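Local coordinates for Udp-n-acetylglucosamine pyrophosphorylase (Trypanosoma brucei, PDB 4BQH), which probably catalyses the formation of UDP-N-acetyl-alpha-D-glucosamine and diphosphate from UTP and N-acetyl-alpha-D-glucosamine 1-phosphate, at residues 36-41 with 223-228; 302-307 with 408-413; 368-373 with 404-409. All coordinates share one frame; numbering follows the deposited sequence.

Contact 1: residues 36-41 with 223-228; sequences ASLTAQ and IIMENR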
loop_
_atom_site.group_PDB
_atom_site.type_symbol
_atom_site.label_atom_id
_atom_site.label_comp_id
_atom_site.label_asym_id
_atom_site.label_seq_id
_atom_site.Cartn_x
_atom_site.Cartn_y
_atom_site.Cartn_z
ATOM N N ALA A 36 -3.666 31.086 14.287
ATOM C CA ALA A 36 -4.642 30.005 14.186
ATOM C C ALA A 36 -4.340 29.001 13.068
ATOM O O ALA A 36 -4.477 27.787 13.269
ATOM C CB ALA A 36 -6.053 30.550 14.053
ATOM N N SER A 37 -3.940 29.469 11.889
ATOM C CA SER A 37 -3.713 28.500 10.804
ATOM C C SER A 37 -2.439 27.693 11.069
ATOM O O SER A 37 -2.393 26.499 10.776
ATOM C CB SER A 37 -3.658 29.167 9.428
ATOM O OG SER A 37 -2.606 30.092 9.385
ATOM N N LEU A 38 -1.417 28.347 11.620
ATOM C CA LEU A 38 -0.183 27.656 11.969
ATOM C C LEU A 38 -0.450 26.617 13.047
ATOM O O LEU A 38 0.074 25.494 12.992
ATOM C CB LEU A 38 0.859 28.674 12.431
ATOM C CG LEU A 38 2.350 28.437 12.266
ATOM C CD1 LEU A 38 2.700 27.711 10.967
ATOM C CD2 LEU A 38 3.020 29.808 12.306
ATOM N N THR A 39 -1.265 26.994 14.038
ATOM C CA THR A 39 -1.714 26.059 15.071
ATOM C C THR A 39 -2.456 24.850 14.475
ATOM O O THR A 39 -2.156 23.690 14.829
ATOM C CB THR A 39 -2.584 26.784 16.138
ATOM O OG1 THR A 39 -1.793 27.779 16.819
ATOM C CG2 THR A 39 -3.113 25.796 17.153
ATOM N N ALA A 40 -3.406 25.100 13.566
ATOM C CA ALA A 40 -4.177 24.010 12.979
ATOM C C ALA A 40 -3.232 23.072 12.220
ATOM O O ALA A 40 -3.358 21.860 12.319
ATOM C CB ALA A 40 -5.259 24.528 12.038
ATOM N N GLN A 41 -2.284 23.653 11.485
ATOM C CA GLN A 41 -1.366 22.826 10.686
ATOM C C GLN A 41 -0.496 21.957 11.579
ATOM O O GLN A 41 -0.429 20.751 11.378
ATOM C CB GLN A 41 -0.501 23.672 9.767
ATOM C CG GLN A 41 0.449 22.830 8.913
ATOM C CD GLN A 41 1.488 23.664 8.176
ATOM O OE1 GLN A 41 1.803 24.784 8.582
ATOM N NE2 GLN A 41 2.035 23.111 7.081
ATOM N N ILE A 223 13.292 25.685 9.195
ATOM C CA ILE A 223 12.080 25.281 8.495
ATOM C C ILE A 223 11.638 26.439 7.600
ATOM O O ILE A 223 11.598 27.610 8.041
ATOM C CB ILE A 223 10.963 24.868 9.477
ATOM C CG1 ILE A 223 11.334 23.532 10.138
ATOM C CG2 ILE A 223 9.627 24.696 8.761
ATOM C CD1 ILE A 223 10.422 23.091 11.275
ATOM N N ILE A 224 11.314 26.115 6.351
ATOM C CA ILE A 224 10.858 27.123 5.411
ATOM C C ILE A 224 9.380 27.418 5.665
ATOM O O ILE A 224 8.607 26.515 5.967
ATOM C CB ILE A 224 11.071 26.652 3.964
ATOM C CG1 ILE A 224 12.572 26.491 3.668
ATOM C CG2 ILE A 224 10.407 27.622 2.967
ATOM C CD1 ILE A 224 12.882 25.626 2.457
ATOM N N MET A 225 9.005 28.699 5.574
ATOM C CA MET A 225 7.612 29.114 5.652
ATOM C C MET A 225 7.013 29.223 4.255
ATOM O O MET A 225 7.588 29.889 3.379
ATOM C CB MET A 225 7.497 30.482 6.365
ATOM C CG MET A 225 8.117 30.545 7.760
ATOM S SD MET A 225 7.301 29.396 8.884
ATOM C CE MET A 225 5.718 30.226 9.129
ATOM N N GLU A 226 5.882 28.555 4.032
ATOM C CA GLU A 226 5.127 28.741 2.795
ATOM C C GLU A 226 4.522 30.160 2.784
ATOM O O GLU A 226 4.527 30.862 1.755
ATOM C CB GLU A 226 4.032 27.693 2.672
ATOM C CG GLU A 226 3.303 27.727 1.333
ATOM C CD GLU A 226 2.361 26.554 1.124
ATOM O OE1 GLU A 226 2.268 25.665 2.002
ATOM O OE2 GLU A 226 1.709 26.519 0.061
ATOM N N ASN A 227 4.010 30.551 3.941
ATOM C CA ASN A 227 3.493 31.922 4.180
ATOM C C ASN A 227 3.468 32.171 5.683
ATOM O O ASN A 227 3.893 31.320 6.459
ATOM C CB ASN A 227 2.109 32.128 3.519
ATOM C CG ASN A 227 1.058 31.144 4.004
ATOM O OD1 ASN A 227 0.694 31.128 5.173
ATOM N ND2 ASN A 227 0.544 30.336 3.089
ATOM N N ARG A 228 2.977 33.332 6.123
ATOM C CA ARG A 228 3.073 33.655 7.528
ATOM C C ARG A 228 2.229 32.716 8.407
ATOM O O ARG A 228 2.442 32.657 9.622
ATOM C CB ARG A 228 2.745 35.142 7.767
ATOM C CG ARG A 228 3.856 36.054 7.239
ATOM C CD ARG A 228 3.575 37.497 7.562
ATOM N NE ARG A 228 3.532 37.693 9.007
ATOM C CZ ARG A 228 3.341 38.858 9.605
ATOM N NH1 ARG A 228 3.159 39.995 8.893
ATOM N NH2 ARG A 228 3.316 38.881 10.923
#

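Contact 2: residues 302-307 with 408-413; sequences AHVVVK and RFVDEC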
loop_
_atom_site.group_PDB
_atom_site.type_symbol
_atom_site.label_atom_id
_atom_site.label_comp_id
_atom_site.label_asym_id
_atom_site.label_seq_id
_atom_site.Cartn_x
_atom_site.Cartn_y
_atom_site.Cartn_z
ATOM N N ALA A 302 7.713 -15.382 9.230
ATOM C CA ALA A 302 8.279 -14.095 8.829
ATOM C C ALA A 302 7.624 -12.953 9.605
ATOM O O ALA A 302 6.419 -13.017 9.942
ATOM C CB ALA A 302 8.090 -13.897 7.336
ATOM N N HIS A 303 8.423 -11.939 9.919
ATOM C CA HIS A 303 7.911 -10.671 10.459
ATOM C C HIS A 303 7.701 -9.642 9.358
ATOM O O HIS A 303 6.897 -8.723 9.494
ATOM C CB HIS A 303 8.852 -10.145 11.531
ATOM C CG HIS A 303 8.736 -10.895 12.838
ATOM N ND1 HIS A 303 7.667 -10.756 13.665
ATOM C CD2 HIS A 303 9.598 -11.818 13.444
ATOM C CE1 HIS A 303 7.828 -11.566 14.747
ATOM N NE2 HIS A 303 9.025 -12.204 14.619
ATOM N N VAL A 304 8.432 -9.793 8.255
ATOM C CA VAL A 304 8.216 -8.962 7.047
ATOM C C VAL A 304 8.259 -9.861 5.818
ATOM O O VAL A 304 9.225 -10.619 5.655
ATOM C CB VAL A 304 9.301 -7.873 6.887
ATOM C CG1 VAL A 304 9.160 -7.181 5.511
ATOM C CG2 VAL A 304 9.191 -6.850 8.010
ATOM N N VAL A 305 7.241 -9.765 4.955
ATOM C CA VAL A 305 7.320 -10.339 3.613
ATOM C C VAL A 305 7.095 -9.202 2.633
ATOM O O VAL A 305 6.167 -8.405 2.822
ATOM C CB VAL A 305 6.253 -11.429 3.360
ATOM C CG1 VAL A 305 6.505 -12.085 2.019
ATOM C CG2 VAL A 305 6.308 -12.500 4.451
ATOM N N VAL A 306 7.971 -9.099 1.625
ATOM C CA VAL A 306 7.774 -8.111 0.566
ATOM C C VAL A 306 7.410 -8.805 -0.736
ATOM O O VAL A 306 7.935 -9.910 -1.071
ATOM C CB VAL A 306 9.010 -7.203 0.346
ATOM C CG1 VAL A 306 9.336 -6.459 1.652
ATOM C CG2 VAL A 306 10.212 -8.021 -0.118
ATOM N N LYS A 307 6.501 -8.176 -1.475
ATOM C CA LYS A 307 6.280 -8.623 -2.849
ATOM C C LYS A 307 7.162 -7.842 -3.801
ATOM O O LYS A 307 7.314 -6.628 -3.673
ATOM C CB LYS A 307 4.826 -8.420 -3.276
ATOM C CG LYS A 307 3.935 -9.563 -2.843
ATOM C CD LYS A 307 2.539 -9.316 -3.414
ATOM C CE LYS A 307 1.621 -10.468 -3.054
ATOM N NZ LYS A 307 0.194 -10.120 -3.354
ATOM N N ARG A 408 15.768 -3.295 8.158
ATOM C CA ARG A 408 17.030 -3.655 8.827
ATOM C C ARG A 408 16.823 -4.120 10.282
ATOM O O ARG A 408 17.697 -4.780 10.844
ATOM C CB ARG A 408 17.980 -2.456 8.802
ATOM C CG ARG A 408 17.492 -1.291 9.623
ATOM C CD ARG A 408 18.656 -0.404 10.011
ATOM N NE ARG A 408 18.769 0.734 9.131
ATOM C CZ ARG A 408 19.706 1.675 9.264
ATOM N NH1 ARG A 408 20.602 1.608 10.251
ATOM N NH2 ARG A 408 19.745 2.678 8.411
ATOM N N PHE A 409 15.671 -3.775 10.873
ATOM C CA PHE A 409 15.362 -4.135 12.260
ATOM C C PHE A 409 14.592 -5.433 12.416
ATOM O O PHE A 409 14.304 -5.844 13.555
ATOM C CB PHE A 409 14.597 -2.995 12.958
ATOM C CG PHE A 409 15.347 -1.702 12.955
ATOM C CD1 PHE A 409 16.520 -1.563 13.704
ATOM C CD2 PHE A 409 14.895 -0.627 12.200
ATOM C CE1 PHE A 409 17.226 -0.361 13.695
ATOM C CE2 PHE A 409 15.595 0.576 12.161
ATOM C CZ PHE A 409 16.764 0.711 12.932
ATOM N N VAL A 410 14.266 -6.085 11.297
ATOM C CA VAL A 410 13.296 -7.192 11.317
ATOM C C VAL A 410 13.661 -8.335 12.267
ATOM O O VAL A 410 12.787 -8.876 12.940
ATOM C CB VAL A 410 13.041 -7.741 9.903
ATOM C CG1 VAL A 410 14.315 -8.387 9.331
ATOM C CG2 VAL A 410 11.848 -8.699 9.898
ATOM N N ASP A 411 14.937 -8.687 12.357
ATOM C CA ASP A 411 15.257 -9.856 13.180
ATOM C C ASP A 411 15.307 -9.564 14.671
ATOM O O ASP A 411 15.381 -10.490 15.494
ATOM C CB ASP A 411 16.533 -10.529 12.669
ATOM C CG ASP A 411 16.300 -11.205 11.324
ATOM O OD1 ASP A 411 15.280 -11.906 11.183
ATOM O OD2 ASP A 411 17.123 -11.035 10.413
ATOM N N GLU A 412 15.241 -8.284 15.026
ATOM C CA GLU A 412 15.159 -7.896 16.441
ATOM C C GLU A 412 13.831 -8.307 17.075
ATOM O O GLU A 412 13.683 -8.262 18.295
ATOM C CB GLU A 412 15.390 -6.394 16.581
ATOM C CG GLU A 412 16.774 -6.016 16.085
ATOM C CD GLU A 412 17.070 -4.553 16.229
ATOM O OE1 GLU A 412 16.259 -3.838 16.833
ATOM O OE2 GLU A 412 18.129 -4.119 15.736
ATOM N N CYS A 413 12.879 -8.742 16.244
ATOM C CA CYS A 413 11.590 -9.198 16.736
ATOM C C CYS A 413 11.656 -10.587 17.370
ATOM O O CYS A 413 10.721 -10.986 18.059
ATOM C CB CYS A 413 10.564 -9.243 15.592
ATOM S SG CYS A 413 10.196 -7.614 14.888
#

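Contact 3: residues 368-373 with 404-409; sequences SLAAER and FDLFRF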
loop_
_atom_site.group_PDB
_atom_site.type_symbol
_atom_site.label_atom_id
_atom_site.label_comp_id
_atom_site.label_asym_id
_atom_site.label_seq_id
_atom_site.Cartn_x
_atom_site.Cartn_y
_atom_site.Cartn_z
ATOM N N SER A 368 5.071 -2.663 15.719
ATOM C CA SER A 368 5.395 -2.109 17.039
ATOM C C SER A 368 6.878 -1.791 17.211
ATOM O O SER A 368 7.254 -0.711 17.661
ATOM C CB SER A 368 4.978 -3.104 18.128
ATOM O OG SER A 368 3.579 -3.313 18.103
ATOM N N LEU A 369 7.732 -2.747 16.882
ATOM C CA LEU A 369 9.152 -2.583 17.148
ATOM C C LEU A 369 9.717 -1.528 16.209
ATOM O O LEU A 369 10.579 -0.744 16.612
ATOM C CB LEU A 369 9.897 -3.920 16.940
ATOM C CG LEU A 369 11.409 -3.934 17.252
ATOM C CD1 LEU A 369 11.821 -5.302 17.784
ATOM C CD2 LEU A 369 12.225 -3.685 15.999
ATOM N N ALA A 370 9.277 -1.557 14.951
ATOM C CA ALA A 370 9.778 -0.621 13.947
ATOM C C ALA A 370 9.414 0.778 14.373
ATOM O O ALA A 370 10.239 1.699 14.250
ATOM C CB ALA A 370 9.196 -0.915 12.560
ATOM N N ALA A 371 8.193 0.952 14.872
ATOM C CA ALA A 371 7.789 2.294 15.344
ATOM C C ALA A 371 8.678 2.786 16.484
ATOM O O ALA A 371 9.149 3.932 16.445
ATOM C CB ALA A 371 6.321 2.334 15.729
ATOM N N GLU A 372 8.956 1.905 17.447
ATOM C CA GLU A 372 9.854 2.244 18.564
ATOM C C GLU A 372 11.232 2.637 18.040
ATOM O O GLU A 372 11.766 3.689 18.415
ATOM C CB GLU A 372 9.948 1.084 19.563
ATOM C CG GLU A 372 10.285 1.533 20.985
ATOM C CD GLU A 372 9.711 0.598 22.056
ATOM O OE1 GLU A 372 10.235 -0.517 22.177
ATOM O OE2 GLU A 372 8.745 0.987 22.779
ATOM N N ARG A 373 11.803 1.821 17.151
ATOM C CA ARG A 373 13.120 2.153 16.581
ATOM C C ARG A 373 13.089 3.442 15.790
ATOM O O ARG A 373 14.053 4.208 15.794
ATOM C CB ARG A 373 13.637 1.054 15.665
ATOM C CG ARG A 373 13.971 -0.254 16.371
ATOM C CD ARG A 373 15.196 -0.188 17.315
ATOM N NE ARG A 373 15.259 -1.506 17.911
ATOM C CZ ARG A 373 14.559 -1.903 18.972
ATOM N NH1 ARG A 373 13.822 -1.047 19.684
ATOM N NH2 ARG A 373 14.644 -3.167 19.352
ATOM N N PHE A 404 10.654 0.258 3.770
ATOM C CA PHE A 404 11.897 -0.523 3.610
ATOM C C PHE A 404 13.081 0.002 4.410
ATOM O O PHE A 404 14.025 -0.729 4.648
ATOM C CB PHE A 404 12.300 -0.770 2.134
ATOM C CG PHE A 404 12.677 0.481 1.356
ATOM C CD1 PHE A 404 13.884 1.157 1.607
ATOM C CD2 PHE A 404 11.833 0.963 0.346
ATOM C CE1 PHE A 404 14.224 2.305 0.903
ATOM C CE2 PHE A 404 12.195 2.110 -0.383
ATOM C CZ PHE A 404 13.388 2.769 -0.109
ATOM N N ASP A 405 13.037 1.261 4.834
ATOM C CA ASP A 405 14.144 1.790 5.643
ATOM C C ASP A 405 14.185 1.108 7.007
ATOM O O ASP A 405 15.219 1.124 7.686
ATOM C CB ASP A 405 13.974 3.307 5.832
ATOM C CG ASP A 405 14.307 4.096 4.571
ATOM O OD1 ASP A 405 15.390 3.871 3.961
ATOM O OD2 ASP A 405 13.514 4.989 4.215
ATOM N N LEU A 406 13.049 0.539 7.424
ATOM C CA LEU A 406 12.988 -0.111 8.731
ATOM C C LEU A 406 13.216 -1.625 8.677
ATOM O O LEU A 406 13.250 -2.280 9.734
ATOM C CB LEU A 406 11.649 0.192 9.421
ATOM C CG LEU A 406 11.471 1.630 9.968
ATOM C CD1 LEU A 406 12.484 2.011 11.034
ATOM C CD2 LEU A 406 11.532 2.613 8.822
ATOM N N PHE A 407 13.351 -2.197 7.484
ATOM C CA PHE A 407 13.463 -3.659 7.431
ATOM C C PHE A 407 14.765 -4.169 8.052
ATOM O O PHE A 407 14.857 -5.337 8.415
ATOM C CB PHE A 407 13.332 -4.205 6.002
ATOM C CG PHE A 407 11.987 -3.939 5.372
ATOM C CD1 PHE A 407 10.869 -3.712 6.152
ATOM C CD2 PHE A 407 11.852 -3.988 3.981
ATOM C CE1 PHE A 407 9.620 -3.480 5.554
ATOM C CE2 PHE A 407 10.626 -3.750 3.376
ATOM C CZ PHE A 407 9.520 -3.492 4.168
ATOM N N ARG A 408 15.768 -3.295 8.158
ATOM C CA ARG A 408 17.030 -3.655 8.827
ATOM C C ARG A 408 16.823 -4.120 10.282
ATOM O O ARG A 408 17.697 -4.780 10.844
ATOM C CB ARG A 408 17.980 -2.456 8.802
ATOM C CG ARG A 408 17.492 -1.291 9.623
ATOM C CD ARG A 408 18.656 -0.404 10.011
ATOM N NE ARG A 408 18.769 0.734 9.131
ATOM C CZ ARG A 408 19.706 1.675 9.264
ATOM N NH1 ARG A 408 20.602 1.608 10.251
ATOM N NH2 ARG A 408 19.745 2.678 8.411
ATOM N N PHE A 409 15.671 -3.775 10.873
ATOM C CA PHE A 409 15.362 -4.135 12.260
ATOM C C PHE A 409 14.592 -5.433 12.416
ATOM O O PHE A 409 14.304 -5.844 13.555
ATOM C CB PHE A 409 14.597 -2.995 12.958
ATOM C CG PHE A 409 15.347 -1.702 12.955
ATOM C CD1 PHE A 409 16.520 -1.563 13.704
ATOM C CD2 PHE A 409 14.895 -0.627 12.200
ATOM C CE1 PHE A 409 17.226 -0.361 13.695
ATOM C CE2 PHE A 409 15.595 0.576 12.161
ATOM C CZ PHE A 409 16.764 0.711 12.932
#

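Contact 1: residues 36-41 with 223-228
Helix residue Leu38 lies nearest in backbone to Arg228, with 8.1 Å between Leu38 CA and Arg228 CA, at the place where 223-228 passes the flank of helix 32-44. The approach is loose, and the two segments bury only about 106 Å² between them. One branch of Leu38 does the touching. Its methyl CD2 lies 4.2 Å from Met225 CE, a purely apolar contact. The same methyl is 4.0 Å from Arg228 O, so it meets both a thioether methyl and a backbone carbonyl. The two side chains cross at about a right angle and meet through their end methyls. Met225 does not point its CB at the helix. Its chain bends at both chi2 (-62°) and chi3 (-72°), and this brings CE back to Leu38. The CG of Leu38 is turned away from its own backbone N (chi1 -152°), which helps to bring CD2 to Met225 and Arg228. No hydrogen bond joins the two segments directly. Polar links run instead from the helix to residues just after 228: Ser37 OG bonds to Gly229 O, and Gln41 OE1 accepts from Ile231 N. Leu38 also packs on Ile231 and on Ala26 and Leu27 of helix 21-29, so its apolar surroundings come from both helix and sheet. The strand bends at Glu226. Glu226 and Asn227 stand together across from Arg230, as in a classic beta bulge, in the edge strand of a small antiparallel sheet against which helix 32-44 packs.

Contact 2: residues 302-307 with 408-413
His303, whose ring packs against Cys413, is gripped at both nitrogens: ND1 is hydrogen-bonded to Ser363 OG and NE2 to Asp414 OD1. These two bonds restrict rotation of the ring. Cys413 then covers one of its faces. The Cys413 CB lies 3.4 Å from the centroid of the His303 ring and only 9° off the ring normal, a CH-pi contact over the centre. The Cys413 SG sits over the same face, farther out at 4.3 Å from the centroid of the His303 ring, and adds a sulfur-aromatic contact. Val410 packs at the base of the His303 side chain. Its CG2 is 3.7 Å from His303 CB, and the same Val410 CG2 is 3.7 Å from Val304 CG2. This methyl stands opposite the backbone N of Val410 (chi1 65° for CG1), and it is the branch that reaches the strand. The contact sets the 3-10 segment 410-413 against the start of strand 304-309 of the large mixed sheet. Its chemistry is therefore divided: Cys413 CB and SG cover one face of the imidazole, while the bond to the Asp414 carboxylate probably favours a proton on NE2.

Contact 3: residues 368-373 with 404-409
The ring of Phe409 lies between two aliphatic chains: Arg373 CB stands over the centre of one face, and Arg408 CG lies over the opposite face, 3.6 Å above the plane. Glu412 CD lies at the ring edge, in plane. This is helix-on-loop packing in the GT-A-type domain of the UDPGP family. Helix 364-374 packs on the loop between strands 394-400 and 423-427. The Arg373 contact is a CH-pi interaction, with Arg373 CB 4.0 Å from the centroid of the Phe409 ring and 8° off its normal. Farther along, Arg373 CG comes within 3.9 Å of Phe409 CD1. CB and CG of Arg373 lie over the ring, and the bend at chi2 (-68°) keeps CD near Phe409 CD1. The guanidinium plane is turned 84° from the ring plane. One guanidinium face is covered toward its rim by Leu369 CG. Arg373 NE makes a salt bridge with Glu412 OE1, which helps hold the end of the side chain. Leu369 closes on the base of the aromatic side chain, with its CD2 3.9 Å from Phe409 CB. The same methyl also lies beside the Phe409 carbonyl oxygen. Between the two segments the contact rests on apolar groups. Phe242 of helix 241-246 touches Ala370, Ala371 and Leu406, and so borders both segments. Ala371 also touches the bound allosteric inhibitor, and the side chain of Leu406 is about 7 Å from it. This packing therefore stands beside the inhibitor pocket. Deeper in, Ala370 CB meets Leu406 CB at 4.1 Å, and Leu406 CD1 rests 3.9 Å from Ala370 O.

Overall arrangement
From the N terminus, contact 1 comes first: helix 32-44 meets strand 225-227 and closes a long loop before the other two contacts begin. Residues 302-307 then open contact 2, and 368-373 open contact 3. Contact 3 closes at 404-409 and contact 2 at 408-413, so contact 3 nests within contact 2 except that both share Arg408 and Phe409. Their centres are 8 Å apart. Phe407 packs on Val304 and Val306, joining the two through the core. Together they tie strand 304-309 and helix 364-374 to one loop. Contact 1 is separate, its centre 30 Å from that of contact 3, and joins the N-terminal helices to the small sheet.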